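Local structure of putative capsid protein of prophage (Escherichia coli CFT073, 3BQW) at residues A5-T10 / P315-E320; H91-T96 / M118-G123; K164-N169 / D341-V346; P203-I208 / L284-N289. The protein probably serves as a major capsid (coat) protein of a prophage, building the icosahedral shell that would enclose the phage DNA. All blocks are in the same frame, centred on the assembly; numbering follows the deposited sequence.

Interaction 1 (A5-T10 / P315-E320); sequences AMALNT and PKNWIE
T10 and P315 meet where the N-terminal arm, extended and running roughly antiparallel (155°) to strand 314-319, lies along that strand, which pairs with 327-338 in a mixed beta-sheet. The T10 hydroxyl OG1 donates to P315 O at 2.6 Å, lying in the carbonyl plane with a C=O...O angle of 155°. T10 OG1 stands beside its own backbone N (chi1 -82°) and CG2 anti to it, which turns the hydroxyl to the strand. Between the backbones a water takes the place of a direct bond: it accepts from N317 N, donates to L8 O at 2.8 Å and, weakly, to T10 OG1. N317 points its side chain at the arm and crosses L8 at a slant, filling the space between the arm and R117 and I121 of helix 113-146. L8 packs on M118 of that helix and L13 of helix 10-17, while N9 caps the latter helix through Q12 N. W318 is on the other side of the strand, its ring meeting that of Y328. Toward the chain terminus the packing is thin and superficial: A7 CB rests on the strand backbone, 3.5 Å from N317 O, and the tip of I319, CD1, reaches A5 CB at 4.1 Å.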
loop_
_atom_site.group_PDB
_atom_site.type_symbol
_atom_site.label_atom_id
_atom_site.label_comp_id
_atom_site.label_asym_id
_atom_site.label_seq_id
_atom_site.Cartn_x
_atom_site.Cartn_y
_atom_site.Cartn_z
ATOM N N ALA A 5 28.466 14.919 18.356
ATOM C CA ALA A 5 27.184 14.301 17.900
ATOM C C ALA A 5 26.869 13.060 18.750
ATOM O O ALA A 5 27.656 12.112 18.796
ATOM C CB ALA A 5 27.260 13.946 16.413
ATOM N N MET A 6 25.735 13.094 19.453
ATOM C CA MET A 6 25.235 11.933 20.192
ATOM C C MET A 6 24.021 11.329 19.466
ATOM O O MET A 6 23.181 12.060 18.952
ATOM C CB MET A 6 24.835 12.337 21.618
ATOM C CG MET A 6 25.032 11.225 22.667
ATOM S SD MET A 6 26.775 10.983 23.147
ATOM C CE MET A 6 27.472 12.620 22.914
ATOM N N ALA A 7 23.939 10.001 19.435
ATOM C CA ALA A 7 22.850 9.312 18.734
ATOM C C ALA A 7 21.570 9.454 19.549
ATOM O O ALA A 7 21.616 9.395 20.766
ATOM C CB ALA A 7 23.193 7.825 18.496
ATOM N N LEU A 8 20.448 9.691 18.878
ATOM C CA LEU A 8 19.164 9.791 19.554
ATOM C C LEU A 8 18.739 8.405 19.942
ATOM O O LEU A 8 18.924 7.472 19.179
ATOM C CB LEU A 8 18.091 10.400 18.647
ATOM C CG LEU A 8 18.328 11.827 18.133
ATOM C CD1 LEU A 8 17.073 12.317 17.450
ATOM C CD2 LEU A 8 18.772 12.751 19.280
ATOM N N ASN A 9 18.178 8.264 21.133
ATOM C CA ASN A 9 17.625 6.988 21.523
ATOM C C ASN A 9 16.217 6.837 20.954
ATOM O O ASN A 9 15.636 7.770 20.392
ATOM C CB ASN A 9 17.675 6.786 23.044
ATOM C CG ASN A 9 16.858 7.812 23.813
ATOM O OD1 ASN A 9 15.687 8.053 23.513
ATOM N ND2 ASN A 9 17.476 8.409 24.834
ATOM N N THR A 10 15.672 5.648 21.102
ATOM C CA THR A 10 14.502 5.291 20.348
ATOM C C THR A 10 13.223 5.941 20.885
ATOM O O THR A 10 12.328 6.225 20.112
ATOM C CB THR A 10 14.472 3.757 20.084
ATOM O OG1 THR A 10 15.321 3.486 18.931
ATOM C CG2 THR A 10 13.048 3.254 19.810
ATOM N N PRO A 315 12.388 2.597 14.802
ATOM C CA PRO A 315 13.459 3.443 14.314
ATOM C C PRO A 315 14.697 3.393 15.197
ATOM O O PRO A 315 14.596 3.226 16.416
ATOM C CB PRO A 315 12.810 4.824 14.312
ATOM C CG PRO A 315 11.921 4.795 15.514
ATOM C CD PRO A 315 11.427 3.363 15.614
ATOM N N LYS A 316 15.864 3.478 14.566
ATOM C CA LYS A 316 17.143 3.439 15.269
ATOM C C LYS A 316 18.007 4.518 14.685
ATOM O O LYS A 316 17.989 4.719 13.485
ATOM C CB LYS A 316 17.876 2.107 15.042
ATOM C CG LYS A 316 17.152 0.858 15.502
ATOM C CD LYS A 316 17.913 -0.433 15.094
ATOM C CE LYS A 316 19.211 -0.666 15.905
ATOM N NZ LYS A 316 18.983 -0.733 17.381
ATOM N N ASN A 317 18.775 5.195 15.531
ATOM C CA ASN A 317 19.805 6.137 15.073
ATOM C C ASN A 317 21.127 5.722 15.734
ATOM O O ASN A 317 21.145 5.424 16.922
ATOM C CB ASN A 317 19.406 7.574 15.437
ATOM C CG ASN A 317 20.500 8.626 15.105
ATOM O OD1 ASN A 317 21.041 8.694 13.990
ATOM N ND2 ASN A 317 20.778 9.473 16.066
ATOM N N TRP A 318 22.217 5.658 14.971
ATOM C CA TRP A 318 23.517 5.310 15.559
ATOM C C TRP A 318 24.649 5.914 14.753
ATOM O O TRP A 318 24.471 6.250 13.595
ATOM C CB TRP A 318 23.702 3.777 15.728
ATOM C CG TRP A 318 23.985 3.033 14.447
ATOM C CD1 TRP A 318 25.209 2.685 13.947
ATOM C CD2 TRP A 318 23.019 2.561 13.501
ATOM N NE1 TRP A 318 25.065 2.035 12.742
ATOM C CE2 TRP A 318 23.732 1.933 12.450
ATOM C CE3 TRP A 318 21.620 2.601 13.440
ATOM C CZ2 TRP A 318 23.095 1.366 11.353
ATOM C CZ3 TRP A 318 20.985 2.035 12.336
ATOM C CH2 TRP A 318 21.724 1.425 11.311
ATOM N N ILE A 319 25.791 6.081 15.424
ATOM C CA ILE A 319 27.024 6.637 14.857
ATOM C C ILE A 319 28.087 5.560 14.982
ATOM O O ILE A 319 28.335 5.057 16.073
ATOM C CB ILE A 319 27.517 7.884 15.623
ATOM C CG1 ILE A 319 26.467 9.002 15.608
ATOM C CG2 ILE A 319 28.833 8.385 15.038
ATOM C CD1 ILE A 319 26.573 9.938 16.811
ATOM N N GLU A 320 28.693 5.200 13.857
ATOM C CA GLU A 320 29.719 4.173 13.814
ATOM C C GLU A 320 31.071 4.829 13.918
ATOM O O GLU A 320 31.236 5.975 13.488
ATOM C CB GLU A 320 29.653 3.432 12.488
ATOM C CG GLU A 320 28.370 2.691 12.259
ATOM C CD GLU A 320 28.523 1.638 11.189
ATOM O OE1 GLU A 320 29.193 1.926 10.171
ATOM O OE2 GLU A 320 27.989 0.521 11.369
HETATM O O HOH W 1 18.359 4.812 18.517
#

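Interaction 2 (H91-T96 / M118-G123); sequences HEIDPT and MRLITG
With chi1 -54° and chi2 -66°, I93 splits its two branches over adjacent residues of helix 113-146: CG2 goes to L120, whereas CG1 carries CD1 over to I121. The contact packs the end of a sheet strand against a helix, the segment leaving strand 90-92 passing beside one turn of the long helix. CD1 of I93 sits 3.7 Å from I121 CA and 3.8 Å from I121 CG1, the two isoleucine side chains crossing at about a right angle. I93 and L120 instead slide past each other in opposite directions, with I93 CG2 3.8 Å from L120 CB. Extended at chi2 (174°), L120 pushes its CD1 methyl onto the backbone beyond I93, against D94 O. The same methyl, L120 CD1, lies 3.7 Å from P95 CA. Apolar contacts thus carry this junction.

D94 takes little part with its side chain, which shapes its own loop instead: OD1 accepts from T96 N, an Asx turn, and also from T96 OG1, both donors coming from the same face of the carboxylate plane. Behind I93 lie E327 and V329 of strand 327-338, and its backbone pairs with E327, so the residue is buried between sheet and helix. On the helix, M118 O takes two donors from opposite faces of its carbonyl plane, T122 N at 2.9 Å and T122 OG1 at 2.7 Å.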
loop_
_atom_site.group_PDB
_atom_site.type_symbol
_atom_site.label_atom_id
_atom_site.label_comp_id
_atom_site.label_asym_id
_atom_site.label_seq_id
_atom_site.Cartn_x
_atom_site.Cartn_y
_atom_site.Cartn_z
ATOM N N HIS A 91 19.543 5.061 6.009
ATOM C CA HIS A 91 20.144 6.156 5.277
ATOM C C HIS A 91 21.241 6.748 6.135
ATOM O O HIS A 91 21.117 6.795 7.354
ATOM C CB HIS A 91 19.115 7.259 5.013
ATOM C CG HIS A 91 18.010 6.874 4.075
ATOM N ND1 HIS A 91 17.950 7.318 2.769
ATOM C CD2 HIS A 91 16.896 6.125 4.269
ATOM C CE1 HIS A 91 16.857 6.834 2.199
ATOM N NE2 HIS A 91 16.209 6.099 3.086
ATOM N N GLU A 92 22.290 7.234 5.483
ATOM C CA GLU A 92 23.328 8.015 6.142
ATOM C C GLU A 92 22.818 9.429 6.494
ATOM O O GLU A 92 22.028 10.039 5.746
ATOM C CB GLU A 92 24.586 8.094 5.263
ATOM C CG GLU A 92 25.659 9.055 5.833
ATOM C CD GLU A 92 26.936 9.149 4.990
ATOM O OE1 GLU A 92 27.084 8.363 4.025
ATOM O OE2 GLU A 92 27.790 10.022 5.307
ATOM N N ILE A 93 23.253 9.929 7.645
ATOM C CA ILE A 93 22.947 11.286 8.085
ATOM C C ILE A 93 24.170 12.136 7.791
ATOM O O ILE A 93 25.146 12.107 8.533
ATOM C CB ILE A 93 22.594 11.336 9.582
ATOM C CG1 ILE A 93 21.454 10.343 9.891
ATOM C CG2 ILE A 93 22.284 12.787 10.032
ATOM C CD1 ILE A 93 20.097 10.654 9.250
ATOM N N ASP A 94 24.127 12.850 6.673
ATOM C CA ASP A 94 25.262 13.622 6.184
ATOM C C ASP A 94 25.051 15.098 6.476
ATOM O O ASP A 94 24.330 15.768 5.757
ATOM C CB ASP A 94 25.419 13.421 4.677
ATOM C CG ASP A 94 26.596 14.199 4.093
ATOM O OD1 ASP A 94 27.162 15.121 4.744
ATOM O OD2 ASP A 94 26.936 13.884 2.943
ATOM N N PRO A 95 25.718 15.625 7.508
ATOM C CA PRO A 95 25.468 17.026 7.871
ATOM C C PRO A 95 26.026 18.051 6.900
ATOM O O PRO A 95 25.798 19.239 7.091
ATOM C CB PRO A 95 26.135 17.163 9.242
ATOM C CG PRO A 95 27.192 16.109 9.252
ATOM C CD PRO A 95 26.714 14.988 8.390
ATOM N N THR A 96 26.726 17.614 5.861
ATOM C CA THR A 96 27.194 18.541 4.850
ATOM C C THR A 96 26.112 18.873 3.810
ATOM O O THR A 96 26.337 19.712 2.959
ATOM C CB THR A 96 28.463 18.003 4.132
ATOM O OG1 THR A 96 28.071 17.049 3.139
ATOM N N MET A 118 18.947 16.762 13.408
ATOM C CA MET A 118 17.541 16.437 13.656
ATOM C C MET A 118 16.713 16.524 12.391
ATOM O O MET A 118 15.885 15.665 12.149
ATOM C CB MET A 118 16.904 17.385 14.681
ATOM C CG MET A 118 17.494 17.358 16.075
ATOM S SD MET A 118 17.300 15.837 16.964
ATOM C CE MET A 118 15.881 15.106 16.058
ATOM N N ARG A 119 16.917 17.584 11.612
ATOM C CA ARG A 119 16.252 17.734 10.317
ATOM C C ARG A 119 16.551 16.582 9.374
ATOM O O ARG A 119 15.658 16.104 8.676
ATOM C CB ARG A 119 16.669 19.026 9.620
ATOM C CG ARG A 119 16.228 20.283 10.325
ATOM C CD ARG A 119 14.711 20.462 10.315
ATOM N NE ARG A 119 14.118 20.407 8.972
ATOM C CZ ARG A 119 14.104 21.412 8.097
ATOM N NH1 ARG A 119 14.694 22.566 8.367
ATOM N NH2 ARG A 119 13.514 21.253 6.929
ATOM N N LEU A 120 17.808 16.160 9.318
ATOM C CA LEU A 120 18.197 15.044 8.443
ATOM C C LEU A 120 17.642 13.718 8.924
ATOM O O LEU A 120 17.215 12.898 8.108
ATOM C CB LEU A 120 19.712 14.962 8.309
ATOM C CG LEU A 120 20.353 16.176 7.623
ATOM C CD1 LEU A 120 21.854 16.064 7.660
ATOM C CD2 LEU A 120 19.860 16.328 6.224
ATOM N N ILE A 121 17.637 13.522 10.251
ATOM C CA ILE A 121 17.155 12.297 10.860
ATOM C C ILE A 121 15.663 12.140 10.595
ATOM O O ILE A 121 15.228 11.096 10.096
ATOM C CB ILE A 121 17.451 12.237 12.376
ATOM C CG1 ILE A 121 18.949 11.978 12.613
ATOM C CG2 ILE A 121 16.608 11.153 13.055
ATOM C CD1 ILE A 121 19.430 12.363 13.983
ATOM N N THR A 122 14.901 13.192 10.879
ATOM C CA THR A 122 13.459 13.176 10.720
ATOM C C THR A 122 13.082 13.101 9.244
ATOM O O THR A 122 12.102 12.422 8.865
ATOM C CB THR A 122 12.803 14.412 11.370
ATOM O OG1 THR A 122 13.436 15.617 10.920
ATOM C CG2 THR A 122 12.880 14.349 12.928
ATOM N N GLY A 123 13.860 13.785 8.401
ATOM C CA GLY A 123 13.650 13.710 6.953
ATOM C C GLY A 123 13.809 12.300 6.416
ATOM O O GLY A 123 13.015 11.845 5.594
#

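Interaction 3 (K164-N169 / D341-V346); sequences KIPEKN and DIRKFV
I165 and I342 cross at about a right angle where two irregular segments, each with a short 3-10 turn, come together just before their strands pair. Both isoleucines take the same first torsion, with CG1 anti to the backbone N (chi1 -158° for I165, -154° for I342) and CG2 in the crowded position between N and the carbonyl carbon. They part at chi2: I165 stays extended, so that CD1 runs on past I342 to F345 O at 3.6 Å, whereas I342 is bent. I165 CG1 and I342 CG1 meet at 3.8 Å. On its other branch, I342 CG2 lies against I165 CA.

Next to this pair, the ring of P166 rests on the aliphatic part of R343, CD to CG 3.9 Å. Beyond CG the arginine folds back at chi3 (-64°) toward D341, which it grips side-on with NE and NH2. NE donates to the syn lone pair of D341 OD1 at 2.9 Å, and OD1 lies almost in the guanidinium plane. D341 OD1 also accepts from R343 N, making an Asx turn, so the same carboxylate fixes both the turn and the arginine side chain. The buried side chain of N169 is directed between the carbonyls of R343 and F345, and a water links K168 NZ to R343 O.

At the strand entrance V346 CA makes a CA-H...O contact with N169 O (3.3 Å), and N169 pairs through its backbone with T347, beginning the parallel pairing of strands 170-172 and 346-349. V346 bonds on to L284 of strand 281-285, while F345 packs edge-to-face on F35 of helix 30-35.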
loop_
_atom_site.group_PDB
_atom_site.type_symbol
_atom_site.label_atom_id
_atom_site.label_comp_id
_atom_site.label_asym_id
_atom_site.label_seq_id
_atom_site.Cartn_x
_atom_site.Cartn_y
_atom_site.Cartn_z
ATOM N N LYS A 164 -6.095 -16.957 -3.330
ATOM C CA LYS A 164 -6.963 -17.774 -4.187
ATOM C C LYS A 164 -8.189 -16.969 -4.605
ATOM O O LYS A 164 -9.322 -17.323 -4.280
ATOM C CB LYS A 164 -7.381 -19.106 -3.512
ATOM C CG LYS A 164 -6.236 -20.070 -3.094
ATOM C CD LYS A 164 -5.952 -21.215 -4.067
ATOM C CE LYS A 164 -5.326 -22.458 -3.370
ATOM N NZ LYS A 164 -4.498 -23.325 -4.300
ATOM N N ILE A 165 -7.968 -15.875 -5.322
ATOM C CA ILE A 165 -9.099 -15.118 -5.839
ATOM C C ILE A 165 -9.733 -15.975 -6.964
ATOM O O ILE A 165 -9.014 -16.600 -7.743
ATOM C CB ILE A 165 -8.680 -13.684 -6.284
ATOM C CG1 ILE A 165 -9.914 -12.765 -6.294
ATOM C CG2 ILE A 165 -7.952 -13.693 -7.631
ATOM C CD1 ILE A 165 -9.642 -11.340 -6.763
ATOM N N PRO A 166 -11.063 -16.078 -7.012
ATOM C CA PRO A 166 -11.627 -16.822 -8.143
ATOM C C PRO A 166 -11.175 -16.258 -9.496
ATOM O O PRO A 166 -11.029 -15.053 -9.638
ATOM C CB PRO A 166 -13.147 -16.680 -7.936
ATOM C CG PRO A 166 -13.284 -16.463 -6.466
ATOM C CD PRO A 166 -12.120 -15.586 -6.115
ATOM N N GLU A 167 -10.926 -17.146 -10.449
ATOM C CA GLU A 167 -10.501 -16.782 -11.797
ATOM C C GLU A 167 -11.473 -15.878 -12.538
ATOM O O GLU A 167 -11.056 -14.992 -13.272
ATOM C CB GLU A 167 -10.256 -18.045 -12.643
ATOM C CG GLU A 167 -9.038 -18.839 -12.208
ATOM C CD GLU A 167 -8.615 -19.930 -13.217
ATOM O OE1 GLU A 167 -9.473 -20.463 -13.976
ATOM O OE2 GLU A 167 -7.392 -20.239 -13.231
ATOM N N LYS A 168 -12.765 -16.123 -12.359
ATOM C CA LYS A 168 -13.807 -15.282 -12.949
ATOM C C LYS A 168 -13.742 -13.821 -12.451
ATOM O O LYS A 168 -14.377 -12.939 -13.034
ATOM C CB LYS A 168 -15.181 -15.848 -12.605
ATOM C CG LYS A 168 -15.595 -15.580 -11.117
ATOM C CD LYS A 168 -16.866 -16.346 -10.719
ATOM C CE LYS A 168 -17.269 -16.013 -9.313
ATOM N NZ LYS A 168 -17.579 -14.557 -9.188
ATOM N N ASN A 169 -13.025 -13.585 -11.350
ATOM C CA ASN A 169 -12.889 -12.220 -10.783
ATOM C C ASN A 169 -11.825 -11.372 -11.477
ATOM O O ASN A 169 -11.726 -10.182 -11.226
ATOM C CB ASN A 169 -12.586 -12.277 -9.286
ATOM C CG ASN A 169 -13.796 -12.607 -8.464
ATOM O OD1 ASN A 169 -14.052 -11.964 -7.437
ATOM N ND2 ASN A 169 -14.563 -13.592 -8.905
ATOM N N ASP A 341 -12.294 -10.251 2.570
ATOM C CA ASP A 341 -12.795 -11.258 1.630
ATOM C C ASP A 341 -12.319 -10.940 0.194
ATOM O O ASP A 341 -12.826 -10.008 -0.438
ATOM C CB ASP A 341 -14.322 -11.319 1.712
ATOM C CG ASP A 341 -14.928 -12.447 0.907
ATOM O OD1 ASP A 341 -14.224 -13.159 0.174
ATOM O OD2 ASP A 341 -16.152 -12.643 1.025
ATOM N N ILE A 342 -11.354 -11.719 -0.305
ATOM C CA ILE A 342 -10.759 -11.493 -1.637
ATOM C C ILE A 342 -11.782 -11.679 -2.768
ATOM O O ILE A 342 -11.606 -11.172 -3.874
ATOM C CB ILE A 342 -9.499 -12.419 -1.861
ATOM C CG1 ILE A 342 -8.518 -11.805 -2.875
ATOM C CG2 ILE A 342 -9.904 -13.895 -2.199
ATOM C CD1 ILE A 342 -7.702 -10.583 -2.320
ATOM N N ARG A 343 -12.861 -12.398 -2.483
ATOM C CA ARG A 343 -13.841 -12.717 -3.520
ATOM C C ARG A 343 -14.677 -11.503 -3.930
ATOM O O ARG A 343 -15.381 -11.540 -4.905
ATOM C CB ARG A 343 -14.742 -13.864 -3.063
ATOM C CG ARG A 343 -13.970 -15.125 -2.675
ATOM C CD ARG A 343 -14.891 -16.136 -2.029
ATOM N NE ARG A 343 -15.437 -15.635 -0.778
ATOM C CZ ARG A 343 -16.381 -16.247 -0.058
ATOM N NH1 ARG A 343 -16.899 -17.407 -0.445
ATOM N NH2 ARG A 343 -16.804 -15.689 1.073
ATOM N N LYS A 344 -14.585 -10.431 -3.162
ATOM C CA LYS A 344 -15.345 -9.210 -3.401
ATOM C C LYS A 344 -14.596 -8.158 -4.220
ATOM O O LYS A 344 -14.979 -6.981 -4.215
ATOM C CB LYS A 344 -15.765 -8.631 -2.054
ATOM C CG LYS A 344 -16.683 -9.528 -1.263
ATOM C CD LYS A 344 -17.059 -8.852 0.074
ATOM C CE LYS A 344 -18.158 -9.657 0.815
ATOM N NZ LYS A 344 -17.931 -9.591 2.283
ATOM N N PHE A 345 -13.533 -8.573 -4.908
ATOM C CA PHE A 345 -12.762 -7.711 -5.804
ATOM C C PHE A 345 -12.841 -8.265 -7.209
ATOM O O PHE A 345 -12.661 -9.467 -7.410
ATOM C CB PHE A 345 -11.304 -7.695 -5.366
ATOM C CG PHE A 345 -11.093 -7.066 -4.026
ATOM C CD1 PHE A 345 -11.142 -5.675 -3.885
ATOM C CD2 PHE A 345 -10.859 -7.840 -2.916
ATOM C CE1 PHE A 345 -10.949 -5.096 -2.677
ATOM C CE2 PHE A 345 -10.668 -7.259 -1.694
ATOM C CZ PHE A 345 -10.708 -5.879 -1.568
ATOM N N VAL A 346 -13.171 -7.405 -8.172
ATOM C CA VAL A 346 -13.139 -7.760 -9.575
ATOM C C VAL A 346 -12.160 -6.803 -10.265
ATOM O O VAL A 346 -12.259 -5.596 -10.118
ATOM C CB VAL A 346 -14.558 -7.663 -10.214
ATOM C CG1 VAL A 346 -14.504 -7.925 -11.720
ATOM C CG2 VAL A 346 -15.571 -8.627 -9.491
HETATM O O HOH W 2 -16.549 -14.230 -6.272
#

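Interaction 4 (P203-I208 / L284-N289); sequences PANVMI and LGNTNN
N205 reaches T287 with both ends of its amide: OD1 accepts from T287 N at 2.9 Å, and ND2 donates to T287 OG1 at 3.1 Å. N205 and T287 cross at about a right angle, with CG of N205 set between its own backbone N and carbonyl carbon (chi1 76°). Nearby, N286 ND2 gives P203 O a 2.8 Å bond that is nearly straight (178°), although it comes from above the carbonyl plane. The other end of that amide, N286 OD1, accepts from N288 N in an Asx turn within the type I turn 286-289. Each asparagine therefore joins a loop to a turn at the ends of the two strands.

The backbone pairing is antiparallel and starts with a classic beta bulge: N205 N and V206 N both donate to G285 O, and G285 N returns a bond to V206 O at 3.1 Å. M207 and L284 follow as a non-hydrogen-bonded pair. Their side chains lie side by side, pointing the same way, and L284 CD2 covers M207 CB at 3.7 Å. A204 CB adds to this patch at L284 CB, while V206 CG1, on the opposite face of the sheet, packs on T287 CG2 at 3.9 Å.

Strand 206-209 is flanked by 281-285 and, in parallel, by 257-267, so that it lies inside the mixed sheet. M207 and L284 face helix 190-198, through I193, Y196 and A197, and V206 faces F35 of helix 30-35.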
loop_
_atom_site.group_PDB
_atom_site.type_symbol
_atom_site.label_atom_id
_atom_site.label_comp_id
_atom_site.label_asym_id
_atom_site.label_seq_id
_atom_site.Cartn_x
_atom_site.Cartn_y
_atom_site.Cartn_z
ATOM N N PRO A 203 -22.590 -6.199 -3.880
ATOM C CA PRO A 203 -22.526 -4.915 -4.549
ATOM C C PRO A 203 -21.127 -4.311 -4.545
ATOM O O PRO A 203 -20.407 -4.414 -3.561
ATOM C CB PRO A 203 -23.478 -4.034 -3.732
ATOM C CG PRO A 203 -24.197 -4.920 -2.819
ATOM C CD PRO A 203 -23.405 -6.150 -2.658
ATOM N N ALA A 204 -20.762 -3.672 -5.640
ATOM C CA ALA A 204 -19.573 -2.846 -5.675
ATOM C C ALA A 204 -20.004 -1.408 -5.480
ATOM O O ALA A 204 -20.955 -0.943 -6.118
ATOM C CB ALA A 204 -18.841 -3.018 -7.007
ATOM N N ASN A 205 -19.298 -0.692 -4.601
ATOM C CA ASN A 205 -19.582 0.718 -4.355
ATOM C C ASN A 205 -18.392 1.639 -4.668
ATOM O O ASN A 205 -18.458 2.841 -4.458
ATOM C CB ASN A 205 -20.149 0.921 -2.929
ATOM C CG ASN A 205 -19.097 0.833 -1.834
ATOM O OD1 ASN A 205 -17.970 0.413 -2.064
ATOM N ND2 ASN A 205 -19.480 1.230 -0.612
ATOM N N VAL A 206 -17.319 1.069 -5.188
ATOM C CA VAL A 206 -16.155 1.841 -5.613
ATOM C C VAL A 206 -15.537 1.249 -6.886
ATOM O O VAL A 206 -15.438 0.036 -7.033
ATOM C CB VAL A 206 -15.115 2.002 -4.457
ATOM C CG1 VAL A 206 -14.484 0.654 -4.044
ATOM C CG2 VAL A 206 -14.072 3.066 -4.824
ATOM N N MET A 207 -15.213 2.123 -7.844
ATOM C CA MET A 207 -14.458 1.745 -9.040
ATOM C C MET A 207 -13.161 2.570 -9.081
ATOM O O MET A 207 -13.216 3.780 -9.229
ATOM C CB MET A 207 -15.276 1.914 -10.329
ATOM C CG MET A 207 -14.599 1.320 -11.591
ATOM S SD MET A 207 -15.552 1.224 -13.141
ATOM C CE MET A 207 -16.151 2.864 -13.352
ATOM N N ILE A 208 -12.024 1.889 -8.889
ATOM C CA ILE A 208 -10.691 2.475 -8.969
ATOM C C ILE A 208 -10.048 2.140 -10.321
ATOM O O ILE A 208 -9.973 0.973 -10.709
ATOM C CB ILE A 208 -9.792 1.989 -7.829
ATOM C CG1 ILE A 208 -10.502 2.193 -6.476
ATOM C CG2 ILE A 208 -8.474 2.759 -7.852
ATOM C CD1 ILE A 208 -10.209 1.165 -5.467
ATOM N N LEU A 284 -13.134 -3.134 -9.150
ATOM C CA LEU A 284 -14.426 -2.960 -8.521
ATOM C C LEU A 284 -14.367 -3.594 -7.151
ATOM O O LEU A 284 -13.964 -4.754 -7.018
ATOM C CB LEU A 284 -15.511 -3.605 -9.359
ATOM C CG LEU A 284 -15.834 -2.802 -10.622
ATOM C CD1 LEU A 284 -16.525 -3.739 -11.637
ATOM C CD2 LEU A 284 -16.666 -1.540 -10.280
ATOM N N GLY A 285 -14.739 -2.827 -6.132
ATOM C CA GLY A 285 -14.749 -3.334 -4.765
ATOM C C GLY A 285 -15.800 -2.679 -3.905
ATOM O O GLY A 285 -16.607 -1.869 -4.384
ATOM N N ASN A 286 -15.783 -3.033 -2.627
ATOM C CA ASN A 286 -16.747 -2.519 -1.639
ATOM C C ASN A 286 -15.931 -1.983 -0.465
ATOM O O ASN A 286 -15.148 -2.708 0.140
ATOM C CB ASN A 286 -17.751 -3.610 -1.212
ATOM C CG ASN A 286 -18.970 -3.043 -0.457
ATOM O OD1 ASN A 286 -18.839 -2.502 0.638
ATOM N ND2 ASN A 286 -20.150 -3.151 -1.058
ATOM N N THR A 287 -16.102 -0.704 -0.166
ATOM C CA THR A 287 -15.367 -0.055 0.906
ATOM C C THR A 287 -15.694 -0.584 2.323
ATOM O O THR A 287 -15.023 -0.236 3.266
ATOM C CB THR A 287 -15.588 1.478 0.871
ATOM O OG1 THR A 287 -16.983 1.779 1.074
ATOM C CG2 THR A 287 -15.087 2.067 -0.449
ATOM N N ASN A 288 -16.738 -1.390 2.461
ATOM C CA ASN A 288 -17.006 -2.117 3.705
ATOM C C ASN A 288 -16.143 -3.383 3.875
ATOM O O ASN A 288 -16.145 -3.979 4.941
ATOM C CB ASN A 288 -18.483 -2.517 3.764
ATOM C CG ASN A 288 -19.415 -1.325 3.652
ATOM O OD1 ASN A 288 -20.123 -1.155 2.639
ATOM N ND2 ASN A 288 -19.438 -0.491 4.700
ATOM N N ASN A 289 -15.451 -3.810 2.815
ATOM C CA ASN A 289 -14.662 -5.062 2.807
ATOM C C ASN A 289 -13.239 -4.733 3.307
ATOM O O ASN A 289 -12.272 -4.606 2.528
ATOM C CB ASN A 289 -14.660 -5.657 1.388
ATOM C CG ASN A 289 -13.998 -7.033 1.299
ATOM O OD1 ASN A 289 -14.034 -7.837 2.237
ATOM N ND2 ASN A 289 -13.409 -7.315 0.152
#

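How the interactions relate
The four contacts form two pairs at opposite sides of the chain's centre. Interactions 1 and 2 have centres 11 Å apart and share a sheet and helix 113-146: L8 CD1 touches M118 CE, and the N317 side chain packs on I121 CD1. Interactions 3 and 4, centres 12 Å apart, are joined by probable hydrogen bonds from L284 N to V346 O and from N289 ND2 to D341 O, both 2.8 Å; the first continues the sheet from 203-208 through 284-289 to V346, and the second ties the turn to the loop before that strand. The nearest atoms of interactions 2 and 4 are about 27 Å apart. In sequence, interaction 1 crosses interaction 3 but encloses interactions 2 and 4.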